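Local coordinates for protein putative protease (Parabacteroides distasonis ATCC 8503, PDB 3KD4) that is of unknown function but is probably an exported protease, at residues 54-59 with 117-122; 347-352 with 416-421; 367-372 with 420-425. One frame throughout, in Å; residues are numbered along the deposited sequence. Where two conformers were deposited one is given.

Contact 1 of 3, residues 54-59 with 117-122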
ATOM      1  N   PHE A  54       2.358 -24.681 -10.098  1.00 21.91           N
ATOM      2  CA  PHE A  54       3.818 -24.776 -10.134  1.00 21.51           C
ATOM      3  C   PHE A  54       4.462 -24.985  -8.785  1.00 21.35           C
ATOM      4  O   PHE A  54       5.701 -25.160  -8.708  1.00 21.53           O
ATOM      5  CB  PHE A  54       4.393 -23.491 -10.726  1.00 22.65           C
ATOM      6  CG  PHE A  54       3.982 -23.250 -12.167  1.00 24.67           C
ATOM      7  CD1 PHE A  54       2.782 -22.639 -12.471  1.00 28.68           C
ATOM      8  CD2 PHE A  54       4.805 -23.652 -13.210  1.00 27.94           C
ATOM      9  CE1 PHE A  54       2.397 -22.448 -13.813  1.00 30.24           C
ATOM     10  CE2 PHE A  54       4.418 -23.442 -14.549  1.00 28.86           C
ATOM     11  CZ  PHE A  54       3.232 -22.846 -14.834  1.00 27.11           C
ATOM     12  N   GLN A  55       3.670 -24.965  -7.710  1.00 19.75           N
ATOM     13  CA  GLN A  55       4.257 -25.051  -6.382  1.00 18.64           C
ATOM     14  C   GLN A  55       3.676 -26.175  -5.568  1.00 18.54           C
ATOM     15  O   GLN A  55       2.486 -26.495  -5.678  1.00 18.39           O
ATOM     16  CB  GLN A  55       4.087 -23.736  -5.617  1.00 18.03           C
ATOM     17  CG  GLN A  55       4.641 -22.537  -6.375  1.00 18.31           C
ATOM     18  CD  GLN A  55       4.530 -21.238  -5.619  1.00 17.33           C
ATOM     19  OE1 GLN A  55       3.452 -20.853  -5.178  1.00 15.86           O
ATOM     20  NE2 GLN A  55       5.651 -20.550  -5.469  1.00 13.60           N
ATOM     21  N   THR A  56       4.496 -26.741  -4.701  1.00 18.24           N
ATOM     22  CA  THR A  56       3.944 -27.642  -3.695  0.50 18.14           C
ATOM     23  C   THR A  56       4.366 -27.206  -2.303  1.00 18.01           C
ATOM     24  O   THR A  56       5.460 -26.655  -2.079  1.00 17.31           O
ATOM     25  CB  THR A  56       4.339 -29.087  -3.903  0.50 18.44           C
ATOM     26  OG1 THR A  56       5.763 -29.185  -3.834  0.50 19.86           O
ATOM     27  CG2 THR A  56       3.805 -29.601  -5.236  0.50 18.40           C
ATOM     28  N   LEU A  57       3.445 -27.405  -1.377  1.00 17.27           N
ATOM     29  CA  LEU A  57       3.626 -27.065   0.025  1.00 18.15           C
ATOM     30  C   LEU A  57       4.018 -28.303   0.777  1.00 18.57           C
ATOM     31  O   LEU A  57       3.353 -29.313   0.684  1.00 19.81           O
ATOM     32  CB  LEU A  57       2.335 -26.518   0.624  1.00 18.04           C
ATOM     33  CG  LEU A  57       2.314 -26.178   2.129  1.00 18.19           C
ATOM     34  CD1 LEU A  57       3.340 -25.129   2.493  1.00 16.60           C
ATOM     35  CD2 LEU A  57       0.862 -25.699   2.501  1.00 18.32           C
ATOM     36  N   LYS A  58       5.107 -28.239   1.512  1.00 18.43           N
ATOM     37  CA  LYS A  58       5.520 -29.355   2.331  1.00 19.39           C
ATOM     38  C   LYS A  58       5.636 -28.903   3.772  1.00 18.50           C
ATOM     39  O   LYS A  58       6.425 -28.003   4.096  1.00 18.49           O
ATOM     40  CB  LYS A  58       6.859 -29.828   1.817  1.00 20.24           C
ATOM     41  CG  LYS A  58       7.600 -30.775   2.676  1.00 26.33           C
ATOM     42  CD  LYS A  58       6.837 -32.052   2.923  1.00 33.99           C
ATOM     43  CE  LYS A  58       7.775 -33.106   3.528  1.00 39.08           C
ATOM     44  NZ  LYS A  58       9.116 -33.046   2.823  1.00 42.49           N
ATOM     45  N   ILE A  59       4.891 -29.535   4.661  1.00 17.97           N
ATOM     46  CA  ILE A  59       4.939 -29.146   6.069  1.00 18.14           C
ATOM     47  C   ILE A  59       5.972 -30.028   6.716  1.00 18.38           C
ATOM     48  O   ILE A  59       5.807 -31.226   6.734  1.00 19.88           O
ATOM     49  CB  ILE A  59       3.583 -29.340   6.742  1.00 19.35           C
ATOM     50  CG1 ILE A  59       2.470 -28.553   6.001  1.00 20.79           C
ATOM     51  CG2 ILE A  59       3.649 -28.957   8.231  1.00 19.36           C
ATOM     52  CD1 ILE A  59       2.535 -27.098   6.167  1.00 21.26           C
ATOM     53  N   SER A 117       8.072 -25.706   3.707  1.00 13.79           N
ATOM     54  CA  SER A 117       8.653 -25.251   2.455  1.00 14.67           C
ATOM     55  C   SER A 117       7.607 -25.112   1.380  1.00 15.84           C
ATOM     56  O   SER A 117       6.640 -25.897   1.309  1.00 16.24           O
ATOM     57  CB  SER A 117       9.701 -26.216   1.921  1.00 15.11           C
ATOM     58  OG  SER A 117      10.817 -26.335   2.787  1.00 16.27           O
ATOM     59  N   ILE A 118       7.856 -24.162   0.498  1.00 15.76           N
ATOM     60  CA  ILE A 118       7.169 -24.049  -0.771  1.00 16.36           C
ATOM     61  C   ILE A 118       8.226 -24.357  -1.846  1.00 16.65           C
ATOM     62  O   ILE A 118       9.261 -23.690  -1.923  1.00 16.32           O
ATOM     63  CB  ILE A 118       6.595 -22.649  -0.964  1.00 16.98           C
ATOM     64  CG1 ILE A 118       5.532 -22.388   0.123  1.00 17.57           C
ATOM     65  CG2 ILE A 118       6.035 -22.515  -2.404  1.00 16.85           C
ATOM     66  CD1 ILE A 118       5.012 -20.929   0.161  1.00 22.04           C
ATOM     67  N   ILE A 119       7.964 -25.389  -2.644  1.00 16.79           N
ATOM     68  CA  ILE A 119       8.874 -25.837  -3.679  1.00 16.93           C
ATOM     69  C   ILE A 119       8.277 -25.452  -5.025  1.00 16.62           C
ATOM     70  O   ILE A 119       7.155 -25.834  -5.340  1.00 16.60           O
ATOM     71  CB  ILE A 119       9.104 -27.330  -3.584  1.00 17.86           C
ATOM     72  CG1 ILE A 119       9.738 -27.648  -2.215  1.00 20.91           C
ATOM     73  CG2 ILE A 119      10.015 -27.835  -4.766  1.00 14.85           C
ATOM     74  CD1 ILE A 119       9.276 -28.902  -1.652  1.00 25.11           C
ATOM     75  N   THR A 120       9.037 -24.698  -5.800  1.00 16.15           N
ATOM     76  CA  THR A 120       8.566 -24.172  -7.100  1.00 17.04           C
ATOM     77  C   THR A 120       9.316 -24.879  -8.212  1.00 17.80           C
ATOM     78  O   THR A 120      10.553 -24.906  -8.233  1.00 18.04           O
ATOM     79  CB  THR A 120       8.801 -22.687  -7.185  1.00 16.74           C
ATOM     80  OG1 THR A 120       8.118 -22.040  -6.093  1.00 15.26           O
ATOM     81  CG2 THR A 120       8.312 -22.124  -8.495  1.00 14.86           C
ATOM     82  N   LYS A 121       8.568 -25.454  -9.131  1.00 18.64           N
ATOM     83  CA  LYS A 121       9.154 -26.154 -10.265  1.00 20.51           C
ATOM     84  C   LYS A 121       9.768 -25.195 -11.294  1.00 20.14           C
ATOM     85  O   LYS A 121       9.471 -24.011 -11.282  1.00 19.22           O
ATOM     86  CB  LYS A 121       8.120 -27.106 -10.871  1.00 21.41           C
ATOM     87  CG  LYS A 121       7.047 -26.469 -11.717  1.00 25.25           C
ATOM     88  CD  LYS A 121       6.057 -27.611 -12.116  1.00 30.58           C
ATOM     89  CE  LYS A 121       5.225 -27.298 -13.334  1.00 33.57           C
ATOM     90  NZ  LYS A 121       4.251 -28.434 -13.554  1.00 37.45           N
ATOM     91  N   PRO A 122      10.644 -25.712 -12.177  1.00 20.84           N
ATOM     92  CA  PRO A 122      11.235 -24.839 -13.177  1.00 21.88           C
ATOM     93  C   PRO A 122      10.179 -24.186 -14.033  1.00 21.80           C
ATOM     94  O   PRO A 122       9.119 -24.726 -14.186  1.00 23.39           O
ATOM     95  CB  PRO A 122      12.085 -25.795 -14.036  1.00 22.32           C
ATOM     96  CG  PRO A 122      12.333 -26.961 -13.201  1.00 22.24           C
ATOM     97  CD  PRO A 122      11.113 -27.099 -12.315  1.00 20.87           C
TER
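Gln55 and Thr120 face each other as a non-hydrogen-bonded antiparallel pair, and their side chains run together off the same face of the sheet. Gln55 NE2 gives a hydrogen bond to Thr120 OG1 at 2.9 Å, with the hydroxyl close to the plane of the amide. The other end of that amide, OE1, accepts from Asn51 N, so both ends are held and the flip of the amide is fixed. Ile118 CG2 lies against the same group, 3.7 Å from Gln55 NE2. Leu57 CD1 adds a looser apolar touch on Ile118 CG1 at 4.2 Å. Tyr50, Ile48 and Tyr125 pack on this face, which is the close-packed one.

The face bearing Thr56, Lys58 and Ile119 is more open to solvent. Thr56 has two conformers there. In one of them OG1 stands between the backbone N and the carbonyl carbon (chi1 61°), 3.8 Å from Ile119 CB. Ser117 on this face is the buried exception, its OG bonded to Glu24 and His60. Past the strand end, the aliphatic chain of Lys121 crosses the Phe54 ring obliquely, CE coming to 3.7 Å from CD2. The ring also stacks with Tyr124.

Strands 55-65 and 111-120 are neighbours in the mixed sheet of the DUF3857 region. Thr56 and Ile119 exchange a pair of backbone bonds, Thr56 N to Ile119 O and Ile119 N to Thr56 O, both 2.9 Å. Lys58 and Ser117 also exchange two backbone bonds. The backbone thus fixes the register, while the buried Gln55 amide has its polar needs met on the packed face.

Contact 2 of 3, residues 347-352 with 416-421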
ATOM      1  N   THR A 347       1.529  11.937  -8.116  1.00 17.01           N
ATOM      2  CA  THR A 347       1.957  13.223  -7.567  1.00 17.13           C
ATOM      3  C   THR A 347       1.517  13.451  -6.098  1.00 17.65           C
ATOM      4  O   THR A 347       1.922  14.440  -5.474  1.00 18.24           O
ATOM      5  CB  THR A 347       1.470  14.371  -8.468  1.00 17.61           C
ATOM      6  OG1 THR A 347       0.035  14.299  -8.597  1.00 18.95           O
ATOM      7  CG2 THR A 347       2.140  14.275  -9.869  1.00 16.62           C
ATOM      8  N   ASN A 348       0.723  12.540  -5.527  1.00 17.61           N
ATOM      9  CA  ASN A 348       0.416  12.627  -4.093  1.00 18.14           C
ATOM     10  C   ASN A 348       1.640  12.356  -3.250  1.00 18.93           C
ATOM     11  O   ASN A 348       1.943  13.087  -2.317  1.00 18.91           O
ATOM     12  CB  ASN A 348      -0.728  11.689  -3.679  1.00 17.89           C
ATOM     13  CG  ASN A 348      -2.073  12.192  -4.099  1.00 17.67           C
ATOM     14  OD1 ASN A 348      -2.196  13.166  -4.844  1.00 19.53           O
ATOM     15  ND2 ASN A 348      -3.104  11.546  -3.604  1.00 15.61           N
ATOM     16  N   ARG A 349       2.360  11.290  -3.566  1.00 20.71           N
ATOM     17  CA  ARG A 349       3.565  10.963  -2.810  1.00 21.00           C
ATOM     18  C   ARG A 349       4.818  11.523  -3.475  1.00 22.04           C
ATOM     19  O   ARG A 349       5.864  11.664  -2.848  1.00 23.19           O
ATOM     20  CB  ARG A 349       3.661   9.449  -2.613  1.00 21.20           C
ATOM     21  CG  ARG A 349       2.507   8.837  -1.770  1.00 20.94           C
ATOM     22  CD  ARG A 349       2.590   7.313  -1.736  1.00 20.31           C
ATOM     23  NE  ARG A 349       3.917   6.885  -1.313  1.00 21.22           N
ATOM     24  CZ  ARG A 349       4.361   6.928  -0.055  1.00 21.29           C
ATOM     25  NH1 ARG A 349       3.574   7.344   0.935  1.00 21.73           N
ATOM     26  NH2 ARG A 349       5.603   6.549   0.231  1.00 19.34           N
ATOM     27  N   GLY A 350       4.737  11.823  -4.766  1.00 22.80           N
ATOM     28  CA  GLY A 350       5.843  12.426  -5.476  1.00 22.71           C
ATOM     29  C   GLY A 350       7.149  11.702  -5.273  1.00 23.20           C
ATOM     30  O   GLY A 350       7.241  10.475  -5.445  1.00 24.49           O
ATOM     31  N   GLY A 351       8.160  12.479  -4.877  1.00 23.63           N
ATOM     32  CA  GLY A 351       9.493  11.989  -4.633  1.00 22.38           C
ATOM     33  C   GLY A 351       9.706  11.147  -3.372  1.00 22.00           C
ATOM     34  O   GLY A 351      10.824  10.727  -3.123  1.00 22.16           O
ATOM     35  N   LEU A 352       8.659  10.845  -2.602  1.00 21.11           N
ATOM     36  CA  LEU A 352       8.781   9.834  -1.545  1.00 20.02           C
ATOM     37  C   LEU A 352       9.120   8.449  -2.139  1.00 20.15           C
ATOM     38  O   LEU A 352       9.721   7.621  -1.495  1.00 19.91           O
ATOM     39  CB  LEU A 352       7.494   9.761  -0.734  1.00 20.43           C
ATOM     40  CG  LEU A 352       7.209  10.949   0.204  1.00 19.83           C
ATOM     41  CD1 LEU A 352       5.990  10.652   1.065  1.00 21.12           C
ATOM     42  CD2 LEU A 352       8.423  11.259   1.084  1.00 19.55           C
ATOM     43  N   LEU A 416       7.794   8.714  12.775  1.00 20.58           N
ATOM     44  CA  LEU A 416       7.456   9.652  11.726  1.00 20.29           C
ATOM     45  C   LEU A 416       5.994   9.619  11.459  1.00 18.86           C
ATOM     46  O   LEU A 416       5.372   8.558  11.510  1.00 17.59           O
ATOM     47  CB  LEU A 416       8.182   9.339  10.433  1.00 21.34           C
ATOM     48  CG  LEU A 416       9.693   9.589  10.423  1.00 24.59           C
ATOM     49  CD1 LEU A 416      10.239   9.203   9.036  1.00 25.48           C
ATOM     50  CD2 LEU A 416      10.024  11.046  10.747  1.00 26.29           C
ATOM     51  N   PHE A 417       5.475  10.807  11.161  1.00 18.40           N
ATOM     52  CA  PHE A 417       4.090  11.038  10.833  1.00 18.58           C
ATOM     53  C   PHE A 417       3.994  11.397   9.351  1.00 17.87           C
ATOM     54  O   PHE A 417       4.715  12.280   8.902  1.00 19.55           O
ATOM     55  CB  PHE A 417       3.611  12.200  11.698  1.00 18.46           C
ATOM     56  CG  PHE A 417       2.188  12.544  11.508  1.00 18.08           C
ATOM     57  CD1 PHE A 417       1.211  11.628  11.809  1.00 21.09           C
ATOM     58  CD2 PHE A 417       1.815  13.786  11.041  1.00 19.70           C
ATOM     59  CE1 PHE A 417      -0.132  11.946  11.637  1.00 21.49           C
ATOM     60  CE2 PHE A 417       0.446  14.113  10.880  1.00 20.75           C
ATOM     61  CZ  PHE A 417      -0.505  13.177  11.167  1.00 20.45           C
ATOM     62  N   GLU A 418       3.132  10.730   8.599  1.00 16.68           N
ATOM     63  CA  GLU A 418       3.045  10.949   7.140  1.00 17.33           C
ATOM     64  C   GLU A 418       1.645  11.200   6.689  1.00 17.13           C
ATOM     65  O   GLU A 418       0.737  10.468   7.059  1.00 17.27           O
ATOM     66  CB  GLU A 418       3.590   9.704   6.389  1.00 18.15           C
ATOM     67  CG  GLU A 418       3.758   9.876   4.869  1.00 17.97           C
ATOM     68  CD  GLU A 418       4.390   8.662   4.237  1.00 17.57           C
ATOM     69  OE1 GLU A 418       5.617   8.664   4.112  1.00 19.70           O
ATOM     70  OE2 GLU A 418       3.676   7.691   3.915  1.00 15.96           O
ATOM     71  N   LEU A 419       1.466  12.224   5.860  1.00 18.19           N
ATOM     72  CA  LEU A 419       0.172  12.551   5.293  1.00 18.25           C
ATOM     73  C   LEU A 419      -0.002  11.840   3.953  1.00 19.17           C
ATOM     74  O   LEU A 419       0.979  11.597   3.254  1.00 17.74           O
ATOM     75  CB  LEU A 419       0.088  14.049   5.053  1.00 19.24           C
ATOM     76  CG  LEU A 419       0.383  14.987   6.223  1.00 19.53           C
ATOM     77  CD1 LEU A 419       0.142  16.404   5.717  1.00 15.49           C
ATOM     78  CD2 LEU A 419      -0.524  14.668   7.417  1.00 18.08           C
ATOM     79  N   PRO A 420      -1.251  11.527   3.568  1.00 19.39           N
ATOM     80  CA  PRO A 420      -1.469  10.873   2.279  1.00 19.67           C
ATOM     81  C   PRO A 420      -1.009  11.737   1.095  1.00 19.52           C
ATOM     82  O   PRO A 420      -0.521  11.206   0.102  1.00 18.76           O
ATOM     83  CB  PRO A 420      -2.991  10.675   2.239  1.00 20.52           C
ATOM     84  CG  PRO A 420      -3.469  10.842   3.609  1.00 20.18           C
ATOM     85  CD  PRO A 420      -2.503  11.707   4.325  1.00 20.03           C
ATOM     86  N   SER A 421      -1.130  13.060   1.234  1.00 18.70           N
ATOM     87  CA  SER A 421      -0.722  14.010   0.187  1.00 19.16           C
ATOM     88  C   SER A 421      -0.557  15.386   0.787  1.00 18.92           C
ATOM     89  O   SER A 421      -1.002  15.637   1.902  1.00 19.92           O
ATOM     90  CB  SER A 421      -1.776  14.113  -0.914  1.00 17.98           C
ATOM     91  OG  SER A 421      -2.928  14.844  -0.481  1.00 19.93           O
TER
HETATM   92  O   HOH W   1       6.524   6.429   2.874  1.00 23.91           O
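Asn348 and Ser421 bring the two backbones together, their CA atoms 4.6 Å apart, where a short helical turn meets the chain leaving strand 417-418. Ser421 CB rests on the carboxamide of Asn348, 3.7 Å from CG. Asn348 CB also lies 3.8 Å from Pro420 O.

Further along, Arg349 and Glu418 form a salt bridge. Arg349 NH1 donates to Glu418 OE2 at 3.0 Å, with an N-H...O angle of 152°. The acceptor lies in the guanidinium plane, but NH1 meets OE2 from above the carboxylate plane. The guanidinium and carboxylate planes are 62° apart, and the side chains cross at about a right angle. A water gives a second link: it accepts from Arg349 NH2 at 2.8 Å and donates to Glu418 OE1 at 2.7 Å. Glu418 CG sits anti to the backbone N (chi1 -171°), and its extended chain carries the carboxylate across to the arginine.

Gly350 has positive phi and leaves helical geometry, and the chain turns back through a 3-10 segment. Leu352 N bonds to Arg349 O within this turn. The contact joins helix 346-349 to the DUF3858 region, whose strand 417-418 pairs with 478-479. The turn brings Leu352 CD1 over one face of the guanidinium, offset toward its rim, and to 3.7 Å from Glu418 OE1. Arg349 NE makes a second salt bridge, to Asp353. The buried Glu418 carboxylate also accepts from Gln478 NE2 at OE1 and from Lys195 N at OE2.

Contact 3 of 3, residues 367-372 with 420-425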
ATOM      1  N   THR A 367       5.669  16.572  -6.612  1.00 21.07           N
ATOM      2  CA  THR A 367       4.756  16.425  -5.497  1.00 21.75           C
ATOM      3  C   THR A 367       3.750  17.558  -5.638  1.00 22.22           C
ATOM      4  O   THR A 367       4.143  18.710  -5.621  1.00 23.22           O
ATOM      5  CB  THR A 367       5.491  16.509  -4.162  1.00 22.08           C
ATOM      6  OG1 THR A 367       6.535  15.500  -4.118  1.00 23.50           O
ATOM      7  CG2 THR A 367       4.513  16.283  -3.009  1.00 22.11           C
ATOM      8  N   THR A 368       2.481  17.232  -5.865  1.00 21.82           N
ATOM      9  CA  THR A 368       1.441  18.219  -6.184  1.00 21.84           C
ATOM     10  C   THR A 368       0.350  18.139  -5.115  1.00 21.52           C
ATOM     11  O   THR A 368      -0.158  17.059  -4.853  1.00 20.91           O
ATOM     12  CB  THR A 368       0.772  17.926  -7.558  1.00 21.55           C
ATOM     13  OG1 THR A 368       1.757  17.897  -8.588  1.00 23.73           O
ATOM     14  CG2 THR A 368      -0.256  18.981  -7.907  1.00 22.79           C
ATOM     15  N   PRO A 369      -0.004  19.275  -4.481  1.00 22.34           N
ATOM     16  CA  PRO A 369      -1.140  19.267  -3.560  1.00 21.72           C
ATOM     17  C   PRO A 369      -2.461  18.910  -4.208  1.00 21.02           C
ATOM     18  O   PRO A 369      -2.742  19.333  -5.320  1.00 20.85           O
ATOM     19  CB  PRO A 369      -1.210  20.716  -3.058  1.00 22.66           C
ATOM     20  CG  PRO A 369       0.119  21.295  -3.356  1.00 23.27           C
ATOM     21  CD  PRO A 369       0.663  20.589  -4.537  1.00 22.33           C
ATOM     22  N   ILE A 370      -3.280  18.144  -3.503  1.00 21.10           N
ATOM     23  CA  ILE A 370      -4.669  17.971  -3.887  1.00 21.59           C
ATOM     24  C   ILE A 370      -5.352  19.287  -3.554  1.00 22.68           C
ATOM     25  O   ILE A 370      -5.073  19.915  -2.508  1.00 21.65           O
ATOM     26  CB  ILE A 370      -5.343  16.830  -3.110  1.00 22.16           C
ATOM     27  CG1 ILE A 370      -4.764  15.486  -3.548  1.00 21.45           C
ATOM     28  CG2 ILE A 370      -6.878  16.839  -3.285  1.00 20.51           C
ATOM     29  CD1 ILE A 370      -5.035  15.133  -5.024  1.00 21.58           C
ATOM     30  N   GLN A 371      -6.231  19.715  -4.446  1.00 23.40           N
ATOM     31  CA  GLN A 371      -6.922  20.989  -4.296  1.00 24.85           C
ATOM     32  C   GLN A 371      -8.370  20.700  -4.069  1.00 25.03           C
ATOM     33  O   GLN A 371      -8.978  20.062  -4.919  1.00 24.72           O
ATOM     34  CB  GLN A 371      -6.820  21.800  -5.575  1.00 25.65           C
ATOM     35  CG  GLN A 371      -5.438  22.260  -5.934  1.00 29.03           C
ATOM     36  CD  GLN A 371      -4.946  23.390  -5.071  1.00 34.19           C
ATOM     37  OE1 GLN A 371      -5.708  24.037  -4.326  1.00 37.81           O
ATOM     38  NE2 GLN A 371      -3.652  23.652  -5.166  1.00 38.35           N
ATOM     39  N   ILE A 372      -8.926  21.160  -2.943  1.00 24.87           N
ATOM     40  CA  ILE A 372     -10.355  21.015  -2.660  1.00 25.18           C
ATOM     41  C   ILE A 372     -11.029  22.394  -2.513  1.00 25.85           C
ATOM     42  O   ILE A 372     -10.534  23.302  -1.841  1.00 23.98           O
ATOM     43  CB  ILE A 372     -10.608  20.107  -1.440  1.00 25.53           C
ATOM     44  CG1 ILE A 372     -10.282  18.658  -1.831  1.00 26.79           C
ATOM     45  CG2 ILE A 372     -12.084  20.163  -0.988  1.00 25.41           C
ATOM     46  CD1 ILE A 372      -9.872  17.880  -0.730  1.00 26.62           C
ATOM     47  N   PRO A 420      -1.251  11.527   3.568  1.00 19.39           N
ATOM     48  CA  PRO A 420      -1.469  10.873   2.279  1.00 19.67           C
ATOM     49  C   PRO A 420      -1.009  11.737   1.095  1.00 19.52           C
ATOM     50  O   PRO A 420      -0.521  11.206   0.102  1.00 18.76           O
ATOM     51  CB  PRO A 420      -2.991  10.675   2.239  1.00 20.52           C
ATOM     52  CG  PRO A 420      -3.469  10.842   3.609  1.00 20.18           C
ATOM     53  CD  PRO A 420      -2.503  11.707   4.325  1.00 20.03           C
ATOM     54  N   SER A 421      -1.130  13.060   1.234  1.00 18.70           N
ATOM     55  CA  SER A 421      -0.722  14.010   0.187  1.00 19.16           C
ATOM     56  C   SER A 421      -0.557  15.386   0.787  1.00 18.92           C
ATOM     57  O   SER A 421      -1.002  15.637   1.902  1.00 19.92           O
ATOM     58  CB  SER A 421      -1.776  14.113  -0.914  1.00 17.98           C
ATOM     59  OG  SER A 421      -2.928  14.844  -0.481  1.00 19.93           O
ATOM     60  N   LEU A 422       0.054  16.287   0.044  1.00 19.10           N
ATOM     61  CA  LEU A 422      -0.083  17.702   0.359  1.00 19.34           C
ATOM     62  C   LEU A 422      -1.519  18.074  -0.010  1.00 19.95           C
ATOM     63  O   LEU A 422      -2.167  17.379  -0.821  1.00 19.13           O
ATOM     64  CB  LEU A 422       0.901  18.561  -0.404  1.00 19.18           C
ATOM     65  CG  LEU A 422       2.366  18.181  -0.193  1.00 21.07           C
ATOM     66  CD1 LEU A 422       3.254  19.168  -0.992  1.00 21.65           C
ATOM     67  CD2 LEU A 422       2.734  18.166   1.268  1.00 22.39           C
ATOM     68  N   ILE A 423      -2.034  19.153   0.583  1.00 19.69           N
ATOM     69  CA  ILE A 423      -3.407  19.494   0.335  1.00 20.75           C
ATOM     70  C   ILE A 423      -3.639  20.982   0.554  1.00 21.89           C
ATOM     71  O   ILE A 423      -2.926  21.654   1.357  1.00 21.02           O
ATOM     72  CB  ILE A 423      -4.350  18.647   1.244  1.00 21.63           C
ATOM     73  CG1 ILE A 423      -5.781  18.659   0.692  1.00 23.28           C
ATOM     74  CG2 ILE A 423      -4.260  19.149   2.718  1.00 20.90           C
ATOM     75  CD1 ILE A 423      -6.513  17.340   0.813  1.00 25.15           C
ATOM     76  N   ARG A 424      -4.623  21.479  -0.188  1.00 22.53           N
ATOM     77  CA  ARG A 424      -5.129  22.830  -0.029  0.50 23.00           C
ATOM     78  C   ARG A 424      -6.631  22.767  -0.151  1.00 22.77           C
ATOM     79  O   ARG A 424      -7.163  22.288  -1.180  1.00 22.65           O
ATOM     80  CB  ARG A 424      -4.590  23.757  -1.109  0.50 23.94           C
ATOM     81  CG  ARG A 424      -3.086  23.825  -1.213  0.50 27.39           C
ATOM     82  CD  ARG A 424      -2.662  24.638  -2.442  0.50 31.01           C
ATOM     83  NE  ARG A 424      -2.558  26.081  -2.226  0.50 33.15           N
ATOM     84  CZ  ARG A 424      -3.561  26.927  -2.396  0.50 35.36           C
ATOM     85  NH1 ARG A 424      -4.745  26.461  -2.759  0.50 36.72           N
ATOM     86  NH2 ARG A 424      -3.381  28.230  -2.204  0.50 36.35           N
ATOM     87  N   GLU A 425      -7.331  23.237   0.882  1.00 21.82           N
ATOM     88  CA  GLU A 425      -8.794  23.204   0.861  1.00 22.47           C
ATOM     89  C   GLU A 425      -9.404  24.558   1.181  1.00 22.33           C
ATOM     90  O   GLU A 425      -8.901  25.288   2.037  1.00 21.03           O
ATOM     91  CB  GLU A 425      -9.346  22.177   1.842  1.00 22.67           C
ATOM     92  CG  GLU A 425      -8.574  20.911   1.915  1.00 22.33           C
ATOM     93  CD  GLU A 425      -9.298  19.798   2.622  1.00 25.52           C
ATOM     94  OE1 GLU A 425     -10.452  19.987   3.088  1.00 26.46           O
ATOM     95  OE2 GLU A 425      -8.689  18.706   2.703  1.00 27.61           O
TER
HETATM   96  O   HOH W   2       0.970  15.820  -2.544  1.00 19.67           O
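Ile370 and Leu422 start the pairing of two parallel strands, with Ile370 N bonded to Leu422 O at 3.0 Å. Next, Arg424 N donates to Ile370 O at 2.8 Å, and Ile372 N to Arg424 O at 2.7 Å. On one face Gln371 and Arg424 run alongside each other. In one of its two conformers, Arg424 NH1 reaches a lone pair of Gln371 OE1 at 3.0 Å, though the bond is bent to 142°. Gln371 is bent at chi2 (-74°), which folds its amide over toward the arginine. On the other face, Ile372 CD1 meets Ile423 CD1 at 3.7 Å and also touches Glu425 OE2.

Before the strands begin, Leu422 CD1 packs on Thr367 CG2 at 3.7 Å. A water accepts from Leu422 N and lies 2.9 Å from Thr368 O. Ser421 OG bonds to Leu422 O, from the face of that carbonyl opposite to Ile370 N, and sits 3.6 Å from Ile370 CG1. With an alanine in place of Ser421, Leu422 O is likely to lose one bond and a gap to open beside Ile370 CG1.

Strands 370-380 and 423-433 are adjacent in a five-stranded mixed sheet, with 370-380 outermost within the chain. Strand 465-474 flanks 423-433 on its other side. Backbone bonds thus set the parallel register, while isoleucines pack beside a Glu425 whose OE2 is bonded to Ile401 N.

Contact 1 comes first along the chain and stands apart. Its centre lies about 38 Å from that of contact 2 and about 46 Å from that of contact 3, in the eight-stranded sheet of the DUF3857 region. Contacts 1 and 3 are on opposite sides of the chain's centre. Contacts 2 and 3 have centres about 10 Å apart and share Pro420 and Ser421, where strand 417-418 leads on to strand 423-433. They also touch directly, through a probable hydrogen bond from Thr368 N to Thr347 O at 2.9 Å. Helix 346-349 and the start of the five-stranded sheet therefore meet at one junction, remote from the sheet of contact 1.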